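Putative methylthioribose-1-phosphate isomerase (Pyrococcus horikoshii OT3, PDB 6A34) probably catalyses the conversion of 5-methylthioribose 1-phosphate into 5-methylthioribulose 1-phosphate, a step of the methionine salvage pathway. Local coordinates at residues A[223-226]-A[227-231]; A[156-160]-A[161-165]; A[324-327]-A[328-332]; A[172-176]-A[177-181]. All coordinates share one frame; numbering follows the deposited sequence.

Overall arrangement
The four contacts are short chain turnings placed in series around one Rossmann-like α/β core. Contact 2 leads into strand 161-165, and contact 1 leaves strand 222-225 of the same sheet; their centres are about 17 Å apart, and Ala230 CB meets Leu164 CD2 at 4.1 Å. Contact 4 leads into helix 180-189, where Val180 CG1 packs 3.6 Å from Thr165 OG1 of contact 2. Contact 3 joins the smaller sheet to the large one; like contact 1, it touches the second subunit. Towards the predicted active site, the side chains of Asp227 and Cys167 are about 8 Å apart, those of Thr326 and Asn257 about 6 Å, and that of Thr174 lies about 7 Å from Gly58.

Contact 1. Residues A[223-226]-A[227-231]; sequences KLIA and DNAAA
A beta turn from Ala226 to Ala229 carries the chain from the C-terminal end of strand 222-225 towards helix 230-235. It is closed by the backbone bond from Ala229 N to Ala226 O, 2.8 Å long, with an N-H...O angle of 158°. The donor stands above the carbonyl plane, 51° out of it. Asp227 and Asn228 fill the two central positions with helix-like backbone angles, and a second bond of the same span, Ala230 N to Asp227 O at 3.1 Å, continues the coil. The methyl group of Ala229 lies alongside the turn, its CB 3.4 Å from Ala226 O.

Here a strand of the Rossmann-like sheet passes into the helix that follows it, and Ile225 fills the angle between the two. Its CG1 branch stands between the backbone N and the carbonyl carbon (chi1 57°), which sends CD1 across to Ala230, 3.9 Å from its CA. Closer to the chain, Ile225 CB lies 4.2 Å from Ala229 CB, so branch tip and branch root each meet a small alanine of the turn.

Asp227 points its CB away from the turn, and its buried carboxylate is satisfied, OD1 by the backbone N of Thr201 and OD2 by that of Arg202, which ties the turn to the loop after strand 193-199. Beside it, Asn228 ND2 donates to Arg202 O of the second subunit, so that the turn takes part in the dimer interface.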
loop_
_atom_site.group_PDB
_atom_site.type_symbol
_atom_site.label_atom_id
_atom_site.label_comp_id
_atom_site.label_asym_id
_atom_site.label_seq_id
_atom_site.Cartn_x
_atom_site.Cartn_y
_atom_site.Cartn_z
ATOM N N LYS A 223 5.114 13.831 -6.193
ATOM C CA LYS A 223 3.796 13.572 -5.659
ATOM C C LYS A 223 3.777 12.190 -5.005
ATOM O O LYS A 223 4.085 11.180 -5.672
ATOM C CB LYS A 223 2.731 13.658 -6.750
ATOM C CG LYS A 223 2.130 15.038 -6.939
ATOM C CD LYS A 223 0.775 15.043 -7.604
ATOM C CE LYS A 223 0.576 16.260 -8.485
ATOM N NZ LYS A 223 1.026 17.507 -7.830
ATOM N N LEU A 224 3.405 12.149 -3.717
ATOM C CA LEU A 224 3.467 10.906 -2.931
ATOM C C LEU A 224 2.087 10.249 -2.982
ATOM O O LEU A 224 1.108 10.953 -2.846
ATOM C CB LEU A 224 3.868 11.263 -1.500
ATOM C CG LEU A 224 3.876 10.113 -0.507
ATOM C CD1 LEU A 224 4.942 9.089 -0.881
ATOM C CD2 LEU A 224 4.136 10.649 0.898
ATOM N N ILE A 225 2.022 8.952 -3.323
ATOM C CA ILE A 225 0.740 8.220 -3.424
ATOM C C ILE A 225 0.803 6.891 -2.666
ATOM O O ILE A 225 1.882 6.277 -2.484
ATOM C CB ILE A 225 0.364 7.925 -4.884
ATOM C CG1 ILE A 225 1.464 7.130 -5.590
ATOM C CG2 ILE A 225 -0.036 9.181 -5.664
ATOM C CD1 ILE A 225 1.015 6.650 -6.927
ATOM N N ALA A 226 -0.387 6.398 -2.305
ATOM C CA ALA A 226 -0.536 5.043 -1.783
ATOM C C ALA A 226 -0.252 4.078 -2.939
ATOM O O ALA A 226 -0.547 4.372 -4.082
ATOM C CB ALA A 226 -1.917 4.821 -1.195
ATOM N N ASP A 227 0.323 2.926 -2.611
ATOM C CA ASP A 227 0.695 1.887 -3.601
ATOM C C ASP A 227 -0.505 1.501 -4.465
ATOM O O ASP A 227 -0.375 1.269 -5.654
ATOM C CB ASP A 227 1.269 0.697 -2.850
ATOM C CG ASP A 227 2.519 1.071 -2.074
ATOM O OD1 ASP A 227 3.368 1.789 -2.669
ATOM O OD2 ASP A 227 2.639 0.645 -0.878
ATOM N N ASN A 228 -1.662 1.393 -3.809
ATOM C CA ASN A 228 -2.946 1.144 -4.413
ATOM C C ASN A 228 -3.204 2.095 -5.578
ATOM O O ASN A 228 -3.956 1.772 -6.476
ATOM C CB ASN A 228 -4.098 1.313 -3.400
ATOM C CG ASN A 228 -4.361 0.057 -2.602
ATOM O OD1 ASN A 228 -4.120 -1.059 -3.093
ATOM N ND2 ASN A 228 -4.863 0.224 -1.394
ATOM N N ALA A 229 -2.663 3.303 -5.533
ATOM C CA ALA A 229 -3.069 4.268 -6.539
ATOM C C ALA A 229 -2.178 4.208 -7.780
ATOM O O ALA A 229 -2.388 4.982 -8.731
ATOM C CB ALA A 229 -3.026 5.666 -5.931
ATOM N N ALA A 230 -1.125 3.389 -7.790
ATOM C CA ALA A 230 -0.203 3.496 -8.968
ATOM C C ALA A 230 -0.953 3.088 -10.242
ATOM O O ALA A 230 -0.752 3.650 -11.304
ATOM C CB ALA A 230 1.046 2.685 -8.750
ATOM N N ALA A 231 -1.853 2.114 -10.122
ATOM C CA ALA A 231 -2.589 1.616 -11.282
ATOM C C ALA A 231 -3.519 2.709 -11.779
ATOM O O ALA A 231 -3.712 2.873 -12.935
ATOM C CB ALA A 231 -3.375 0.410 -10.894
#

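Contact 2. Residues A[156-160]-A[161-165]; sequences EVLPE and GNILT
Glu160 and Gly161 form the bend at which the chain, having run on in extended form from Leu158, enters strand 161-165. Leu158, Pro159 and Glu160 all have extended backbone angles, with psi close to 150°, and the turn itself falls on Gly161. There phi is 134°, and a side chain would be jammed against Glu160 O, a conformation that only a residue without CB takes comfortably. Pro159 O stays 3.7 Å from Gly161 N, a neighbour across the bend and not a bonded partner. The side-chain contact across the corner is apolar.

Leu158 and Ile163 approach from its two arms, their side chains crossing obliquely until CD1 of Leu158 lies 4.0 Å from CD1 of Ile163. The same Ile163 CD1 reaches back to Pro159 O at 3.7 Å, so one methyl group touches both a side chain and the backbone of the incoming arm. Ile163 puts it there by setting CG1 anti to its carbonyl carbon (chi1 -51°), with a further bend at chi2. Met187 of helix 180-189 packs on both Leu158 and Ile163 and continues the apolar cluster.

The outer side of the bend is polar. Glu160 points away from the strand, its chain extended beyond CG to a long, weak ion pair with Lys194, while Asn162 ND2 bonds a hexane-1,6-diol molecule, probably from the crystallisation liquor. Such a helix, short connection and strand, with a hydrophobic pair filling the corner, is how the long helix 125-157 delivers the chain into the parallel sheet of a Rossmann-like domain.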
loop_
_atom_site.group_PDB
_atom_site.type_symbol
_atom_site.label_atom_id
_atom_site.label_comp_id
_atom_site.label_asym_id
_atom_site.label_seq_id
_atom_site.Cartn_x
_atom_site.Cartn_y
_atom_site.Cartn_z
ATOM N N GLU A 156 18.909 9.418 -21.142
ATOM C CA GLU A 156 18.818 9.360 -22.629
ATOM C C GLU A 156 17.562 8.594 -23.082
ATOM O O GLU A 156 17.023 8.879 -24.133
ATOM C CB GLU A 156 19.980 8.606 -23.294
ATOM C CG GLU A 156 21.338 9.294 -23.245
ATOM C CD GLU A 156 21.463 10.653 -23.923
ATOM O OE1 GLU A 156 22.392 11.414 -23.556
ATOM O OE2 GLU A 156 20.649 10.954 -24.824
ATOM N N VAL A 157 17.144 7.577 -22.317
ATOM C CA VAL A 157 16.179 6.585 -22.811
ATOM C C VAL A 157 14.778 6.838 -22.241
ATOM O O VAL A 157 13.832 6.450 -22.870
ATOM C CB VAL A 157 16.636 5.136 -22.538
ATOM C CG1 VAL A 157 17.887 4.757 -23.335
ATOM C CG2 VAL A 157 16.829 4.852 -21.062
ATOM N N LEU A 158 14.648 7.422 -21.041
ATOM C CA LEU A 158 13.326 7.768 -20.517
ATOM C C LEU A 158 12.764 8.941 -21.307
ATOM O O LEU A 158 13.490 9.853 -21.690
ATOM C CB LEU A 158 13.374 8.175 -19.043
ATOM C CG LEU A 158 13.727 7.104 -18.021
ATOM C CD1 LEU A 158 13.175 7.488 -16.655
ATOM C CD2 LEU A 158 13.232 5.741 -18.428
ATOM N N PRO A 159 11.429 9.004 -21.469
ATOM C CA PRO A 159 10.788 10.191 -22.026
ATOM C C PRO A 159 10.778 11.345 -21.010
ATOM O O PRO A 159 10.797 11.109 -19.802
ATOM C CB PRO A 159 9.369 9.674 -22.302
ATOM C CG PRO A 159 9.135 8.698 -21.182
ATOM C CD PRO A 159 10.465 7.984 -21.031
ATOM N N GLU A 160 10.737 12.577 -21.522
ATOM C CA GLU A 160 10.334 13.723 -20.756
ATOM C C GLU A 160 8.902 13.506 -20.295
ATOM O O GLU A 160 8.076 12.972 -21.050
ATOM C CB GLU A 160 10.212 15.029 -21.544
ATOM C CG GLU A 160 11.292 15.264 -22.574
ATOM C CD GLU A 160 11.425 16.735 -22.942
ATOM O OE1 GLU A 160 12.472 17.087 -23.551
ATOM O OE2 GLU A 160 10.472 17.524 -22.603
ATOM N N GLY A 161 8.620 13.977 -19.085
ATOM C CA GLY A 161 7.281 14.047 -18.594
ATOM C C GLY A 161 7.217 13.524 -17.198
ATOM O O GLY A 161 8.048 13.843 -16.390
ATOM N N ASN A 162 6.262 12.635 -16.986
ATOM C CA ASN A 162 5.874 12.147 -15.723
ATOM C C ASN A 162 6.431 10.726 -15.591
ATOM O O ASN A 162 6.090 9.824 -16.366
ATOM C CB ASN A 162 4.349 12.227 -15.601
ATOM C CG ASN A 162 3.796 13.627 -15.818
ATOM O OD1 ASN A 162 4.497 14.634 -15.650
ATOM N ND2 ASN A 162 2.524 13.706 -16.176
ATOM N N ILE A 163 7.300 10.553 -14.602
ATOM C CA ILE A 163 7.928 9.297 -14.261
ATOM C C ILE A 163 7.368 8.806 -12.925
ATOM O O ILE A 163 7.086 9.610 -12.059
ATOM C CB ILE A 163 9.447 9.484 -14.138
ATOM C CG1 ILE A 163 10.033 10.190 -15.362
ATOM C CG2 ILE A 163 10.093 8.140 -13.853
ATOM C CD1 ILE A 163 9.728 9.495 -16.676
ATOM N N LEU A 164 7.283 7.484 -12.758
ATOM C CA LEU A 164 6.825 6.875 -11.473
ATOM C C LEU A 164 7.895 5.888 -10.984
ATOM O O LEU A 164 8.536 5.197 -11.751
ATOM C CB LEU A 164 5.403 6.337 -11.707
ATOM C CG LEU A 164 4.756 5.196 -10.909
ATOM C CD1 LEU A 164 5.624 4.475 -9.908
ATOM C CD2 LEU A 164 3.440 5.628 -10.280
ATOM N N THR A 165 8.135 5.900 -9.685
ATOM C CA THR A 165 9.082 4.974 -9.089
ATOM C C THR A 165 8.513 4.448 -7.776
ATOM O O THR A 165 7.369 4.767 -7.380
ATOM C CB THR A 165 10.473 5.608 -8.939
ATOM O OG1 THR A 165 11.471 4.611 -8.695
ATOM C CG2 THR A 165 10.526 6.644 -7.851
#

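Contact 3. Residues A[324-327]-A[328-332]; sequences DVTP and HKYLT
Pro327 and Tyr330 make the compact half of this turn, lying side by side and pointing the same way. The proline meets the tyrosine at the ring's rim: CD is 3.8 Å from Tyr330 CD2, and CG, in the plane of the ring, is 3.9 Å from CE2. Pro327 O also sits at that edge, 3.4 Å from CD2, while it accepts Tyr330 N at 3.3 Å with an N-H...O angle of 160°. Thr326 CG2 adds a methyl contact to Tyr330 CB at 4.2 Å. With CG anti to its carbonyl carbon (chi1 -65°), the tyrosine ring is swung back beside the proline. Replacing Tyr330 with a serine would probably leave one flank of Pro327 uncovered and the aliphatic chain of Lys329 without the ring it lies along.

The outer side is looser in its side chains, though the backbone is held there, His328 N by Asp254 OD1. His328 points its CB away from the strand, and the lysine chain runs alongside the phenol, over one face of its ring, with Lys329 CG 4.1 Å above the plane. Built on a short 3-10 segment, the turn connects strand 323-326 of the small sheet to strand 333-336 of the Rossmann-like one.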
loop_
_atom_site.group_PDB
_atom_site.type_symbol
_atom_site.label_atom_id
_atom_site.label_comp_id
_atom_site.label_asym_id
_atom_site.label_seq_id
_atom_site.Cartn_x
_atom_site.Cartn_y
_atom_site.Cartn_z
ATOM N N ASP A 324 9.673 -9.061 -4.348
ATOM C CA ASP A 324 9.094 -9.924 -5.322
ATOM C C ASP A 324 10.076 -10.070 -6.498
ATOM O O ASP A 324 11.163 -9.460 -6.521
ATOM C CB ASP A 324 7.688 -9.468 -5.697
ATOM C CG ASP A 324 7.523 -8.060 -6.244
ATOM O OD1 ASP A 324 8.498 -7.535 -6.832
ATOM O OD2 ASP A 324 6.388 -7.523 -6.123
ATOM N N VAL A 325 9.689 -10.914 -7.451
ATOM C CA VAL A 325 10.469 -11.203 -8.628
ATOM C C VAL A 325 9.630 -10.878 -9.860
ATOM O O VAL A 325 8.525 -11.328 -9.986
ATOM C CB VAL A 325 10.959 -12.669 -8.659
ATOM C CG1 VAL A 325 11.724 -12.957 -9.925
ATOM C CG2 VAL A 325 11.839 -12.975 -7.460
ATOM N N THR A 326 10.208 -10.080 -10.756
ATOM C CA THR A 326 9.577 -9.609 -11.940
ATOM C C THR A 326 10.180 -10.347 -13.135
ATOM O O THR A 326 11.403 -10.254 -13.330
ATOM C CB THR A 326 9.800 -8.088 -12.054
ATOM O OG1 THR A 326 9.114 -7.438 -10.969
ATOM C CG2 THR A 326 9.354 -7.550 -13.400
ATOM N N PRO A 327 9.382 -11.119 -13.922
ATOM C CA PRO A 327 9.868 -11.768 -15.143
ATOM C C PRO A 327 10.380 -10.735 -16.171
ATOM O O PRO A 327 9.789 -9.633 -16.301
ATOM C CB PRO A 327 8.643 -12.544 -15.681
ATOM C CG PRO A 327 7.747 -12.758 -14.448
ATOM C CD PRO A 327 7.978 -11.486 -13.646
ATOM N N HIS A 328 11.458 -11.098 -16.896
ATOM C CA HIS A 328 12.206 -10.179 -17.772
ATOM C C HIS A 328 11.333 -9.588 -18.881
ATOM O O HIS A 328 11.604 -8.502 -19.309
ATOM C CB HIS A 328 13.453 -10.840 -18.369
ATOM C CG HIS A 328 13.154 -12.040 -19.197
ATOM N ND1 HIS A 328 12.785 -11.945 -20.543
ATOM C CD2 HIS A 328 13.153 -13.348 -18.871
ATOM C CE1 HIS A 328 12.544 -13.169 -20.998
ATOM N NE2 HIS A 328 12.765 -14.050 -19.980
ATOM N N LYS A 329 10.289 -10.296 -19.309
ATOM C CA LYS A 329 9.475 -9.892 -20.432
ATOM C C LYS A 329 8.728 -8.561 -20.201
ATOM O O LYS A 329 8.319 -7.864 -21.180
ATOM C CB LYS A 329 8.485 -11.010 -20.776
ATOM C CG LYS A 329 7.378 -11.249 -19.760
ATOM C CD LYS A 329 6.286 -12.185 -20.276
ATOM C CE LYS A 329 5.155 -12.391 -19.292
ATOM N NZ LYS A 329 3.970 -13.005 -19.930
ATOM N N TYR A 330 8.524 -8.199 -18.937
ATOM C CA TYR A 330 7.934 -6.932 -18.559
ATOM C C TYR A 330 8.923 -5.764 -18.722
ATOM O O TYR A 330 8.496 -4.602 -18.666
ATOM C CB TYR A 330 7.423 -7.034 -17.110
ATOM C CG TYR A 330 6.293 -8.017 -16.924
ATOM C CD1 TYR A 330 5.030 -7.701 -17.371
ATOM C CD2 TYR A 330 6.451 -9.236 -16.303
ATOM C CE1 TYR A 330 3.970 -8.579 -17.278
ATOM C CE2 TYR A 330 5.384 -10.119 -16.148
ATOM C CZ TYR A 330 4.135 -9.790 -16.646
ATOM O OH TYR A 330 3.042 -10.619 -16.567
ATOM N N LEU A 331 10.226 -6.039 -18.914
ATOM C CA LEU A 331 11.241 -4.953 -18.988
ATOM C C LEU A 331 11.338 -4.405 -20.413
ATOM O O LEU A 331 11.497 -5.144 -21.358
ATOM C CB LEU A 331 12.613 -5.450 -18.544
ATOM C CG LEU A 331 12.817 -5.619 -17.047
ATOM C CD1 LEU A 331 14.057 -6.459 -16.758
ATOM C CD2 LEU A 331 12.947 -4.268 -16.372
ATOM N N THR A 332 11.323 -3.076 -20.528
ATOM C CA THR A 332 11.644 -2.401 -21.766
ATOM C C THR A 332 13.172 -2.400 -21.942
ATOM O O THR A 332 13.661 -2.543 -23.017
ATOM C CB THR A 332 11.051 -0.992 -21.778
ATOM O OG1 THR A 332 9.651 -1.073 -21.514
ATOM C CG2 THR A 332 11.297 -0.290 -23.094
#

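Contact 4. Residues A[172-176]-A[177-181]; sequences LATVH and LGTVG
Thr174 and His176 both offer an oxygen to the backbone N-H of Gly178, and neither bond is strong. Thr174 OG1 accepts it weakly at 3.2 Å, with a bent N-H...O angle of 121°; His176 O takes it at 3.1 Å, also weakly. The second bond closes a classic gamma turn, with Leu177 at its apex and a positive phi of 89°. Thr174 brings its hydroxyl to the turn by placing OG1 between its own backbone N and carbonyl carbon (chi1 66°), and CG2 then lies along Gly178, 3.8 Å from its CA. On the other flank Leu177 CD2 hangs over one face of the His176 ring, 4.2 Å above its plane and offset towards the rim.

A second shell fixes these groups. The Thr174 hydroxyl also bonds Ser171 O, while Ser171 OG receives Leu177 N, so that one serine grips both arms. Asn147 ND2 reaches His176 O, and the imidazole is held through NE2 by Leu13 O; its ND1 is buried with no partner in the model. A valine in place of Thr174 would probably leave both Ser171 O and Gly178 N without their hydroxyl partner and let the gamma turn shift.

At Gly178 the backbone angles would press a CB against Leu177 O, and that CB would also meet Gly181 CA. In the fold, the turn feeds helix 180-189: helix 125-157 packs against Thr174, Val175 and His176, helix 7-10 against His176 and Leu177, and helix 206-217 against Leu172 and Val180.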
loop_
_atom_site.group_PDB
_atom_site.type_symbol
_atom_site.label_atom_id
_atom_site.label_comp_id
_atom_site.label_asym_id
_atom_site.label_seq_id
_atom_site.Cartn_x
_atom_site.Cartn_y
_atom_site.Cartn_z
ATOM N N LEU A 172 20.273 8.375 -0.728
ATOM C CA LEU A 172 20.355 7.723 0.584
ATOM C C LEU A 172 20.635 6.213 0.475
ATOM O O LEU A 172 21.106 5.623 1.436
ATOM C CB LEU A 172 19.044 7.967 1.325
ATOM C CG LEU A 172 18.715 9.430 1.597
ATOM C CD1 LEU A 172 17.308 9.543 2.154
ATOM C CD2 LEU A 172 19.726 10.044 2.554
ATOM N N ALA A 173 20.313 5.580 -0.662
ATOM C CA ALA A 173 20.512 4.109 -0.833
ATOM C C ALA A 173 21.909 3.786 -1.401
ATOM O O ALA A 173 22.242 2.624 -1.657
ATOM C CB ALA A 173 19.441 3.551 -1.752
ATOM N N THR A 174 22.700 4.827 -1.649
ATOM C CA THR A 174 24.013 4.719 -2.224
ATOM C C THR A 174 24.961 5.674 -1.486
ATOM O O THR A 174 24.569 6.354 -0.528
ATOM C CB THR A 174 23.935 5.064 -3.714
ATOM O OG1 THR A 174 23.595 6.446 -3.845
ATOM C CG2 THR A 174 22.900 4.226 -4.429
ATOM N N VAL A 175 26.197 5.748 -1.984
ATOM C CA VAL A 175 27.179 6.674 -1.482
ATOM C C VAL A 175 26.753 8.070 -1.910
ATOM O O VAL A 175 26.797 8.979 -1.092
ATOM C CB VAL A 175 28.594 6.323 -1.956
ATOM C CG1 VAL A 175 29.613 7.349 -1.491
ATOM C CG2 VAL A 175 28.968 4.930 -1.520
ATOM N N HIS A 176 26.307 8.217 -3.162
ATOM C CA HIS A 176 25.797 9.525 -3.630
ATOM C C HIS A 176 24.927 9.342 -4.889
ATOM O O HIS A 176 25.210 8.499 -5.701
ATOM C CB HIS A 176 26.990 10.509 -3.816
ATOM C CG HIS A 176 26.700 11.933 -3.453
ATOM N ND1 HIS A 176 27.391 12.994 -4.035
ATOM C CD2 HIS A 176 25.774 12.482 -2.605
ATOM C CE1 HIS A 176 26.901 14.138 -3.557
ATOM N NE2 HIS A 176 25.900 13.849 -2.662
ATOM N N LEU A 177 23.847 10.133 -4.987
ATOM C CA LEU A 177 23.049 10.386 -6.206
ATOM C C LEU A 177 21.908 9.369 -6.381
ATOM O O LEU A 177 20.762 9.751 -6.768
ATOM C CB LEU A 177 23.954 10.386 -7.446
ATOM C CG LEU A 177 25.104 11.388 -7.432
ATOM C CD1 LEU A 177 25.887 11.299 -8.730
ATOM C CD2 LEU A 177 24.594 12.799 -7.215
ATOM N N GLY A 178 22.215 8.086 -6.168
ATOM C CA GLY A 178 21.232 7.023 -6.322
ATOM C C GLY A 178 21.384 6.307 -7.642
ATOM O O GLY A 178 22.202 6.695 -8.450
ATOM N N THR A 179 20.605 5.235 -7.821
ATOM C CA THR A 179 20.483 4.565 -9.100
ATOM C C THR A 179 19.342 5.253 -9.841
ATOM O O THR A 179 19.561 6.052 -10.789
ATOM C CB THR A 179 20.403 3.041 -8.914
ATOM O OG1 THR A 179 19.304 2.628 -8.096
ATOM C CG2 THR A 179 21.673 2.514 -8.282
ATOM N N VAL A 180 18.117 4.965 -9.391
ATOM C CA VAL A 180 16.976 5.718 -9.848
ATOM C C VAL A 180 17.295 7.205 -9.612
ATOM O O VAL A 180 17.094 8.071 -10.472
ATOM C CB VAL A 180 15.676 5.293 -9.118
ATOM C CG1 VAL A 180 14.538 6.270 -9.398
ATOM C CG2 VAL A 180 15.231 3.884 -9.468
ATOM N N GLY A 181 17.801 7.507 -8.426
ATOM C CA GLY A 181 18.000 8.914 -8.019
ATOM C C GLY A 181 18.884 9.690 -8.992
ATOM O O GLY A 181 18.644 10.849 -9.260
#